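Local coordinates for protein p1 (Rice yellow mottle virus, PDB 6TY2) that suppresses RNA silencing and binds zinc, this chain being its C-terminal zinc-finger part, with a role in virus spread, at residues A[10-13]-A[14-17]. Residues are numbered along the deposited sequence; the frame is centred on the assembly and turned at random.
Sequences ERNA and EISA
Glu10 and Glu14, Arg11 and Ile15, Asn12 and Ser16, and Ala13 and Ala17 are joined in turn by i to i+4 backbone hydrogen bonds, one full round of alpha-helical pairing in the middle of helix 3-24. The bond from Ser16 N to Asn12 O is the straightest, with an N-H...O angle of 166° at 2.9 Å. Ile15 N reaches Arg11 O at the same 2.9 Å, while Glu14 N to Glu10 O and Ala17 N to Ala13 O both stretch to 3.2 Å.

Side-chain contact with the backbone comes mainly from Ile15. Its CG1 lies beside its own backbone N (chi1 -68°), which carries that branch back against the preceding turn, where CG1 meets Arg11 O at 3.2 Å, a van der Waals approach of carbon to carbonyl oxygen. On the neighbouring flank, Ser16 CB rests on Ala13 O in the same way at 3.3 Å. Between side chains, Arg11 CG comes to 4.4 Å of Ile15 CG1, a loose approach of aliphatic stem and branch.

The polar ends of Arg11, Asn12 and Ser16 are bound by the chain that follows the helix. Arg11 forms a salt bridge with Asp40, next to the zinc ligand Cys39, and Asn12 OD1 accepts a hydrogen bond from Leu34 N. Ser16 OG hydrogen-bonds Tyr33 OH, and at 3.4 Å from Asn12 O it has at most a weak second interaction.

Buried Ile15 also packs on Leu31 and Tyr33, whereas the two glutamates and two alanines are exposed. The chemistry thus implies a helix pinned along one face: Arg11, Asn12, Ile15 and Ser16 hold the returning loop by mixed polar and aliphatic contacts, continuing the attachment made at the zinc by His8, one turn before Asn12, with Cys39, His44 and Cys48.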
ATOM      1  N   GLU A  10      -2.521 -10.041  12.704  1.00 23.54           N
ATOM      2  CA  GLU A  10      -1.508  -9.057  13.047  1.00 24.52           C
ATOM      3  C   GLU A  10      -1.785  -7.739  12.324  1.00 22.87           C
ATOM      4  O   GLU A  10      -1.651  -6.668  12.907  1.00 22.66           O
ATOM      5  CB  GLU A  10      -0.091  -9.544  12.707  1.00 26.39           C
ATOM      6  CG  GLU A  10       0.176 -11.047  12.809  1.00 36.64           C
ATOM      7  CD  GLU A  10       0.066 -11.638  14.217  1.00 49.35           C
ATOM      8  OE1 GLU A  10       0.759 -11.145  15.142  1.00 54.44           O
ATOM      9  OE2 GLU A  10      -0.699 -12.624  14.388  1.00 39.47           O
ATOM     10  N   ARG A  11      -2.164  -7.813  11.058  1.00 17.93           N
ATOM     11  CA  ARG A  11      -2.499  -6.595  10.335  1.00 21.60           C
ATOM     12  C   ARG A  11      -3.763  -5.932  10.900  1.00 19.52           C
ATOM     13  O   ARG A  11      -3.818  -4.713  11.030  1.00 22.92           O
ATOM     14  CB  ARG A  11      -2.676  -6.872   8.845  1.00 19.04           C
ATOM     15  CG  ARG A  11      -2.893  -5.605   8.047  1.00 19.90           C
ATOM     16  CD  ARG A  11      -2.067  -5.628   6.784  1.00 24.80           C
ATOM     17  NE  ARG A  11      -2.501  -4.597   5.842  1.00 22.62           N
ATOM     18  CZ  ARG A  11      -2.020  -3.360   5.825  1.00 32.18           C
ATOM     19  NH1 ARG A  11      -1.097  -2.994   6.713  1.00 28.27           N
ATOM     20  NH2 ARG A  11      -2.464  -2.486   4.925  1.00 32.70           N
ATOM     21  N   ASN A  12      -4.754  -6.735  11.269  1.00 21.36           N
ATOM     22  CA  ASN A  12      -5.979  -6.197  11.831  1.00 18.34           C
ATOM     23  C   ASN A  12      -5.731  -5.560  13.182  1.00 19.10           C
ATOM     24  O   ASN A  12      -6.303  -4.533  13.485  1.00 17.47           O
ATOM     25  CB  ASN A  12      -7.058  -7.279  11.938  1.00 22.00           C
ATOM     26  CG  ASN A  12      -7.741  -7.533  10.615  1.00 20.73           C
ATOM     27  OD1 ASN A  12      -7.580  -6.756   9.675  1.00 18.03           O
ATOM     28  ND2 ASN A  12      -8.497  -8.619  10.526  1.00 18.78           N
ATOM     29  N   ALA A  13      -4.852  -6.152  13.978  1.00 20.66           N
ATOM     30  CA  ALA A  13      -4.475  -5.535  15.246  1.00 26.42           C
ATOM     31  C   ALA A  13      -3.943  -4.127  14.998  1.00 23.20           C
ATOM     32  O   ALA A  13      -4.267  -3.188  15.715  1.00 19.57           O
ATOM     33  CB  ALA A  13      -3.431  -6.390  15.970  1.00 22.08           C
ATOM     34  N   GLU A  14      -3.134  -3.984  13.958  1.00 23.18           N
ATOM     35  CA  GLU A  14      -2.478  -2.717  13.676  1.00 19.89           C
ATOM     36  C   GLU A  14      -3.460  -1.706  13.100  1.00 23.73           C
ATOM     37  O   GLU A  14      -3.330  -0.499  13.330  1.00 27.14           O
ATOM     38  CB  GLU A  14      -1.304  -2.936  12.720  1.00 26.42           C
ATOM     39  CG  GLU A  14      -0.514  -1.683  12.389  1.00 34.09           C
ATOM     40  CD  GLU A  14       0.066  -0.974  13.615  1.00 38.98           C
ATOM     41  OE1 GLU A  14       0.346  -1.632  14.654  1.00 38.61           O
ATOM     42  OE2 GLU A  14       0.244   0.262  13.523  1.00 44.66           O
ATOM     43  N   ILE A  15      -4.440  -2.206  12.354  1.00 20.33           N
ATOM     44  CA  ILE A  15      -5.529  -1.381  11.829  1.00 20.49           C
ATOM     45  C   ILE A  15      -6.326  -0.800  12.980  1.00 21.10           C
ATOM     46  O   ILE A  15      -6.644   0.387  12.991  1.00 20.33           O
ATOM     47  CB  ILE A  15      -6.476  -2.204  10.926  1.00 19.62           C
ATOM     48  CG1 ILE A  15      -5.778  -2.639   9.634  1.00 25.09           C
ATOM     49  CG2 ILE A  15      -7.766  -1.453  10.654  1.00 17.41           C
ATOM     50  CD1 ILE A  15      -5.110  -1.509   8.906  1.00 30.83           C
ATOM     51  N   SER A  16      -6.638  -1.656  13.956  1.00 19.26           N
ATOM     52  CA  SER A  16      -7.343  -1.251  15.169  1.00 20.17           C
ATOM     53  C   SER A  16      -6.635  -0.100  15.855  1.00 20.97           C
ATOM     54  O   SER A  16      -7.270   0.864  16.288  1.00 19.77           O
ATOM     55  CB  SER A  16      -7.455  -2.415  16.158  1.00 22.03           C
ATOM     56  OG  SER A  16      -8.499  -3.307  15.802  1.00 25.88           O
ATOM     57  N   ALA A  17      -5.317  -0.224  15.966  1.00 19.01           N
ATOM     58  CA  ALA A  17      -4.521   0.744  16.709  1.00 20.75           C
ATOM     59  C   ALA A  17      -4.516   2.082  16.006  1.00 20.05           C
ATOM     60  O   ALA A  17      -4.649   3.118  16.650  1.00 21.42           O
ATOM     61  CB  ALA A  17      -3.096   0.234  16.893  1.00 24.93           C
TER